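Local coordinates for predicted metal-dependent phosphohydrolase (Magnetospirillum magnetotacticum MS-1, PDB 3KH1), which probably hydrolyses phosphate esters, perhaps as a 5'-deoxynucleotidase, as a metal-dependent enzyme of the HD family, at residues A[53-56]-A[57-60]; A[134-137]-A[138-142]; A[2-5]-A[6-9]. All coordinates share one frame; numbering follows the deposited sequence. Where two conformers were deposited one is given.

In the fold
Along the chain the order is contact 3, contact 1, contact 2. Contact 3 lies at the N-terminus, where residues 2-5 lead into helix 8-19. Contact 1 spans the end of helix 41-54 and the following turn, and contact 2 is a stretch of helix 132-151. Contacts 1 and 2 belong to the helical HD domain: their centres are about 11 Å apart, and F136 and L140 pack against L55 and A59. Contact 3 stands off, its centre about 41 Å from that of contact 1 and 38 Å from that of contact 2. The dimer brings the remote end into play, since R9 of one subunit pairs with E57 of the other, whereas contact 2 stays within its own chain.

Contact 1: residues A[53-56]-A[57-60]; sequences FLLA and EYAD
L55 and A56 each accept a hydrogen bond from the residue three further on, which turns the chain leaving helix 41-54 of the HD domain into a short 3-10 turn. Y58 N donates to L55 O at 3.0 Å and fairly straight (N-H...O 160°); A59 N donates to A56 O, also at 3.0 Å. Where the helix gives way to the turn, a water joins L54 to E57: it donates to L54 O at 2.8 Å and accepts from E57 N at 2.9 Å. Its second hydrogen goes to E57 OE1, 2.7 Å away. With CG set between the backbone N and the carbonyl carbon (chi1 74°) and the chain extended beyond it, OE1 comes to the water that E57 N also holds. The second subunit supplies further partners: L54 O also accepts from its Q115, E57 OE1 from its Q13, and E57 OE2 forms a salt bridge with its R9. Y58 OH is hydrogen-bonded to the same Q13, and Y58 O to S178 of its own chain. Carbon contacts complete the turn. L55 CD2 reaches Y58 CE2 at 3.9 Å, while one face of the tyrosine ring carries E57 CG, 3.4 Å above its plane and over its centre.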
loop_
_atom_site.group_PDB
_atom_site.type_symbol
_atom_site.label_atom_id
_atom_site.label_comp_id
_atom_site.label_asym_id
_atom_site.label_seq_id
_atom_site.Cartn_x
_atom_site.Cartn_y
_atom_site.Cartn_z
ATOM N N PHE A 53 -2.284 -1.546 11.205
ATOM C CA PHE A 53 -1.262 -1.375 12.206
ATOM C C PHE A 53 -1.652 -0.307 13.217
ATOM O O PHE A 53 -1.498 -0.485 14.410
ATOM C CB PHE A 53 0.084 -1.041 11.541
ATOM C CG PHE A 53 0.713 -2.201 10.856
ATOM C CD1 PHE A 53 1.178 -3.293 11.587
ATOM C CD2 PHE A 53 0.844 -2.205 9.492
ATOM C CE1 PHE A 53 1.758 -4.356 10.939
ATOM C CE2 PHE A 53 1.467 -3.265 8.811
ATOM C CZ PHE A 53 1.909 -4.357 9.519
ATOM N N LEU A 54 -2.171 0.819 12.760
ATOM C CA LEU A 54 -2.526 1.923 13.649
ATOM C C LEU A 54 -3.646 1.572 14.626
ATOM O O LEU A 54 -3.641 2.024 15.761
ATOM C CB LEU A 54 -2.962 3.139 12.836
ATOM C CG LEU A 54 -1.926 3.860 11.996
ATOM C CD1 LEU A 54 -2.570 4.807 10.957
ATOM C CD2 LEU A 54 -0.885 4.612 12.838
ATOM N N LEU A 55 -4.573 0.754 14.146
ATOM C CA LEU A 55 -5.820 0.454 14.871
ATOM C C LEU A 55 -5.805 -0.955 15.447
ATOM O O LEU A 55 -6.838 -1.467 15.857
ATOM C CB LEU A 55 -7.025 0.671 13.937
ATOM C CG LEU A 55 -7.194 2.123 13.434
ATOM C CD1 LEU A 55 -8.368 2.211 12.489
ATOM C CD2 LEU A 55 -7.362 3.145 14.601
ATOM N N ALA A 56 -4.619 -1.551 15.520
ATOM C CA ALA A 56 -4.435 -2.951 15.966
ATOM C C ALA A 56 -5.071 -3.207 17.324
ATOM O O ALA A 56 -5.568 -4.289 17.590
ATOM C CB ALA A 56 -2.921 -3.301 16.046
ATOM N N GLU A 57 -5.042 -2.208 18.198
ATOM C CA GLU A 57 -5.502 -2.434 19.576
ATOM C C GLU A 57 -7.006 -2.737 19.656
ATOM O O GLU A 57 -7.510 -3.247 20.672
ATOM C CB GLU A 57 -5.200 -1.234 20.471
ATOM C CG GLU A 57 -6.116 -0.016 20.227
ATOM C CD GLU A 57 -5.539 1.239 20.844
ATOM O OE1 GLU A 57 -4.629 1.799 20.189
ATOM O OE2 GLU A 57 -5.900 1.605 21.988
ATOM N N TYR A 58 -7.726 -2.391 18.577
ATOM C CA TYR A 58 -9.182 -2.596 18.514
ATOM C C TYR A 58 -9.562 -4.006 17.973
ATOM O O TYR A 58 -10.759 -4.313 17.969
ATOM C CB TYR A 58 -9.859 -1.451 17.719
ATOM C CG TYR A 58 -9.498 -0.089 18.299
ATOM C CD1 TYR A 58 -9.940 0.306 19.576
ATOM C CD2 TYR A 58 -8.646 0.773 17.628
ATOM C CE1 TYR A 58 -9.559 1.507 20.143
ATOM C CE2 TYR A 58 -8.242 1.983 18.205
ATOM C CZ TYR A 58 -8.719 2.343 19.438
ATOM O OH TYR A 58 -8.365 3.498 20.051
ATOM N N ALA A 59 -8.563 -4.814 17.570
ATOM C CA ALA A 59 -8.703 -6.220 17.007
ATOM C C ALA A 59 -8.811 -7.248 18.107
ATOM O O ALA A 59 -8.254 -7.056 19.206
ATOM C CB ALA A 59 -7.511 -6.597 16.045
ATOM N N ASP A 60 -9.520 -8.330 17.805
ATOM C CA ASP A 60 -9.611 -9.441 18.748
ATOM C C ASP A 60 -8.212 -10.004 18.960
ATOM O O ASP A 60 -7.356 -9.906 18.078
ATOM C CB ASP A 60 -10.552 -10.544 18.253
ATOM C CG ASP A 60 -12.002 -10.137 18.295
ATOM O OD1 ASP A 60 -12.315 -9.090 18.914
ATOM O OD2 ASP A 60 -12.841 -10.882 17.734
HETATM O O HOH W 1 -3.796 0.446 18.024
#

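Contact 2: residues A[134-137]-A[138-142]; sequences ARFA and DALDR
From A134 to D141 the backbone is regular alpha-helix, with D138 N, A139 N, L140 N and D141 N each donating to the carbonyl oxygen four residues earlier; the D138 N to A134 O bond measures 2.8 Å and the L140 N to F136 O bond 3.1 Å. One turn apart on the same side of the helix, F136 and L140 carry the apolar contact. The phenylalanine's CG is turned opposite to its backbone N (chi1 -169°), which swings the ring so that its CE2 meets L140 CD1 at 3.7 Å. L140 CG lies over one ring face, 4.3 Å above the plane and displaced toward the rim, and also comes within 3.4 Å of F136 O. I65 and V68 of helix 65-74 pack on F136, and I48 and A52 of helix 41-54 on L140, so this side of helix 132-151 is built into the helical core of the HD domain. The family is named for histidine and aspartate residues that hold its metal. D141 OD1 is hydrogen-bonded to H44 and the D141 side chain packs on H75; it is about 10 Å from a bound calcium ion, too far to be a ligand of it. On another side of the helix D138 OD1 forms a salt bridge with R173, which gives this buried carboxylate a charged partner, while D138 CB sits 3.3 Å from A134 O. The R142 guanidinium approaches D141 only loosely: NH1 is 3.7 Å from D141 OD2, which sits off the plane of the guanidinium, leaving a long ion pair whose attraction is of charge alone.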
loop_
_atom_site.group_PDB
_atom_site.type_symbol
_atom_site.label_atom_id
_atom_site.label_comp_id
_atom_site.label_asym_id
_atom_site.label_seq_id
_atom_site.Cartn_x
_atom_site.Cartn_y
_atom_site.Cartn_z
ATOM N N ALA A 134 -9.773 -12.134 8.663
ATOM C CA ALA A 134 -10.602 -11.619 7.590
ATOM C C ALA A 134 -11.652 -10.644 8.110
ATOM O O ALA A 134 -11.949 -9.668 7.423
ATOM C CB ALA A 134 -11.257 -12.784 6.789
ATOM N N ARG A 135 -12.222 -10.892 9.284
ATOM C CA ARG A 135 -13.198 -9.994 9.844
ATOM C C ARG A 135 -12.593 -8.638 10.195
ATOM O O ARG A 135 -13.208 -7.594 9.952
ATOM C CB ARG A 135 -13.926 -10.565 11.064
ATOM C CG ARG A 135 -14.945 -11.630 10.689
ATOM C CD ARG A 135 -15.739 -12.130 11.868
ATOM N NE ARG A 135 -15.078 -13.267 12.441
ATOM C CZ ARG A 135 -14.392 -13.289 13.574
ATOM N NH1 ARG A 135 -14.199 -12.183 14.311
ATOM N NH2 ARG A 135 -13.857 -14.448 13.956
ATOM N N PHE A 136 -11.380 -8.636 10.742
ATOM C CA PHE A 136 -10.743 -7.358 11.079
ATOM C C PHE A 136 -10.345 -6.624 9.790
ATOM O O PHE A 136 -10.578 -5.451 9.654
ATOM C CB PHE A 136 -9.572 -7.563 12.032
ATOM C CG PHE A 136 -9.064 -6.291 12.617
ATOM C CD1 PHE A 136 -9.860 -5.522 13.457
ATOM C CD2 PHE A 136 -7.764 -5.845 12.339
ATOM C CE1 PHE A 136 -9.380 -4.345 13.952
ATOM C CE2 PHE A 136 -7.273 -4.642 12.867
ATOM C CZ PHE A 136 -8.078 -3.922 13.670
ATOM N N ALA A 137 -9.795 -7.365 8.822
ATOM C CA ALA A 137 -9.463 -6.781 7.515
ATOM C C ALA A 137 -10.693 -6.148 6.860
ATOM O O ALA A 137 -10.663 -4.993 6.391
ATOM C CB ALA A 137 -8.896 -7.873 6.593
ATOM N N ASP A 138 -11.802 -6.887 6.833
ATOM C CA ASP A 138 -13.020 -6.413 6.196
ATOM C C ASP A 138 -13.592 -5.189 6.936
ATOM O O ASP A 138 -14.074 -4.243 6.310
ATOM C CB ASP A 138 -14.066 -7.528 6.150
ATOM C CG ASP A 138 -15.281 -7.167 5.316
ATOM O OD1 ASP A 138 -15.121 -6.976 4.088
ATOM O OD2 ASP A 138 -16.395 -7.129 5.898
ATOM N N ALA A 139 -13.510 -5.191 8.267
ATOM C CA ALA A 139 -14.013 -4.057 9.048
ATOM C C ALA A 139 -13.250 -2.779 8.699
ATOM O O ALA A 139 -13.851 -1.711 8.511
ATOM C CB ALA A 139 -13.864 -4.413 10.529
ATOM N N LEU A 140 -11.935 -2.884 8.553
ATOM C CA LEU A 140 -11.137 -1.721 8.227
ATOM C C LEU A 140 -11.438 -1.235 6.838
ATOM O O LEU A 140 -11.560 -0.038 6.550
ATOM C CB LEU A 140 -9.670 -2.031 8.325
ATOM C CG LEU A 140 -9.178 -2.396 9.707
ATOM C CD1 LEU A 140 -7.781 -3.030 9.606
ATOM C CD2 LEU A 140 -9.160 -1.154 10.579
ATOM N N ASP A 141 -11.593 -2.163 5.917
ATOM C CA ASP A 141 -11.908 -1.850 4.536
ATOM C C ASP A 141 -13.266 -1.174 4.381
ATOM O O ASP A 141 -13.456 -0.323 3.504
ATOM C CB ASP A 141 -11.879 -3.087 3.670
ATOM C CG ASP A 141 -11.963 -2.749 2.230
ATOM O OD1 ASP A 141 -11.020 -2.091 1.742
ATOM O OD2 ASP A 141 -12.927 -3.181 1.613
ATOM N N ARG A 142 -14.217 -1.548 5.240
ATOM C CA ARG A 142 -15.545 -0.951 5.202
ATOM C C ARG A 142 -15.588 0.379 5.939
ATOM O O ARG A 142 -16.411 1.259 5.642
ATOM C CB ARG A 142 -16.560 -1.915 5.814
ATOM C CG ARG A 142 -16.796 -3.172 4.988
ATOM C CD ARG A 142 -17.935 -3.036 4.059
ATOM N NE ARG A 142 -17.945 -1.881 3.163
ATOM C CZ ARG A 142 -17.329 -1.784 1.971
ATOM N NH1 ARG A 142 -16.652 -2.813 1.438
ATOM N NH2 ARG A 142 -17.457 -0.665 1.250
#

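Contact 3: residues A[2-5]-A[6-9]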
loop_
_atom_site.group_PDB
_atom_site.type_symbol
_atom_site.label_atom_id
_atom_site.label_comp_id
_atom_site.label_asym_id
_atom_site.label_seq_id
_atom_site.Cartn_x
_atom_site.Cartn_y
_atom_site.Cartn_z
HETATM N N MSE A 2 17.510 -15.146 -21.280
HETATM C CA MSE A 2 17.682 -16.560 -20.805
HETATM C C MSE A 2 17.950 -16.594 -19.275
HETATM O O MSE A 2 19.016 -16.175 -18.794
HETATM C CB MSE A 2 18.760 -17.310 -21.632
HETATM C CG MSE A 2 18.245 -17.880 -23.004
HETATM SE SE MSE A 2 19.611 -18.470 -24.339
HETATM C CE MSE A 2 21.076 -17.334 -23.699
ATOM N N ILE A 3 16.936 -17.098 -18.553
ATOM C CA ILE A 3 16.844 -17.217 -17.155
ATOM C C ILE A 3 17.177 -18.676 -16.870
ATOM O O ILE A 3 16.413 -19.574 -17.255
ATOM C CB ILE A 3 15.399 -16.862 -16.713
ATOM C CG1 ILE A 3 15.018 -15.449 -17.198
ATOM C CG2 ILE A 3 15.234 -16.965 -15.193
ATOM C CD1 ILE A 3 13.579 -15.032 -16.858
ATOM N N PRO A 4 18.323 -18.924 -16.239
ATOM C CA PRO A 4 18.650 -20.313 -15.967
ATOM C C PRO A 4 17.618 -20.971 -15.091
ATOM O O PRO A 4 16.876 -20.276 -14.344
ATOM C CB PRO A 4 20.011 -20.228 -15.240
ATOM C CG PRO A 4 20.554 -18.885 -15.667
ATOM C CD PRO A 4 19.387 -18.009 -15.774
ATOM N N PHE A 5 17.562 -22.295 -15.145
ATOM C CA PHE A 5 16.538 -22.989 -14.379
ATOM C C PHE A 5 16.531 -22.646 -12.879
ATOM O O PHE A 5 15.449 -22.413 -12.345
ATOM C CB PHE A 5 16.658 -24.502 -14.657
ATOM C CG PHE A 5 15.709 -25.332 -13.857
ATOM C CD1 PHE A 5 14.350 -25.176 -13.983
ATOM C CD2 PHE A 5 16.177 -26.275 -12.975
ATOM C CE1 PHE A 5 13.469 -25.932 -13.191
ATOM C CE2 PHE A 5 15.307 -27.053 -12.229
ATOM C CZ PHE A 5 13.955 -26.878 -12.344
ATOM N N PRO A 6 17.705 -22.534 -12.201
ATOM C CA PRO A 6 17.668 -22.190 -10.779
ATOM C C PRO A 6 17.147 -20.811 -10.446
ATOM O O PRO A 6 16.824 -20.554 -9.299
ATOM C CB PRO A 6 19.146 -22.254 -10.360
ATOM C CG PRO A 6 19.760 -23.141 -11.310
ATOM C CD PRO A 6 19.084 -22.854 -12.629
ATOM N N GLU A 7 17.074 -19.916 -11.433
ATOM C CA GLU A 7 16.570 -18.577 -11.232
ATOM C C GLU A 7 15.054 -18.463 -11.445
ATOM O O GLU A 7 14.509 -17.356 -11.407
ATOM C CB GLU A 7 17.312 -17.646 -12.167
ATOM C CG GLU A 7 18.761 -17.432 -11.824
ATOM C CD GLU A 7 18.985 -16.561 -10.611
ATOM O OE1 GLU A 7 18.130 -15.682 -10.290
ATOM O OE2 GLU A 7 20.052 -16.793 -9.990
ATOM N N SER A 8 14.384 -19.598 -11.684
ATOM C CA SER A 8 12.971 -19.604 -12.071
ATOM C C SER A 8 12.072 -19.032 -10.990
ATOM O O SER A 8 11.170 -18.267 -11.287
ATOM C CB SER A 8 12.505 -21.028 -12.379
ATOM O OG SER A 8 13.171 -21.538 -13.515
ATOM N N ARG A 9 12.325 -19.414 -9.751
ATOM C CA ARG A 9 11.428 -18.981 -8.678
ATOM C C ARG A 9 11.459 -17.462 -8.530
ATOM O O ARG A 9 10.413 -16.817 -8.473
ATOM C CB ARG A 9 11.828 -19.685 -7.372
ATOM C CG ARG A 9 11.060 -19.176 -6.145
ATOM C CD ARG A 9 11.426 -19.998 -4.919
ATOM N NE ARG A 9 10.702 -19.512 -3.757
ATOM C CZ ARG A 9 9.441 -19.838 -3.463
ATOM N NH1 ARG A 9 8.763 -20.710 -4.184
ATOM N NH2 ARG A 9 8.841 -19.304 -2.412
#
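I3 and E7 cross at about a right angle, the isoleucine CG2 meeting E7 CB at 3.7 Å. P4 lies alongside the same glutamate and points the same way, its ring CD 4.0 Å from E7 CG. Beyond CG the E7 chain bends (chi2 -73°), and its OE1 forms a salt bridge with R180 of the second subunit. The two prolines meet through P4 CB and P6 CD, 3.8 Å apart. F5 has its CG opposite the backbone N (chi1 176°), which leaves CD1 as the ring atom nearest the S8 hydroxyl, 3.9 Å from S8 OG, with the oxygen set obliquely to the ring. That hydroxyl is turned back along the chain and donates to F5 O at 2.7 Å, tilted only 19° from the carbonyl plane. S8 N reaches the same oxygen at 3.1 Å from well above that plane; two donors from one residue thus grip F5 O. E7 N donates to P4 O at 2.9 Å. Bonds from the third residue on, with P6 bringing no N-H of its own, make residues 5-7 a 3-10 turn at the surface that runs straight into the first turn of helix 8-19.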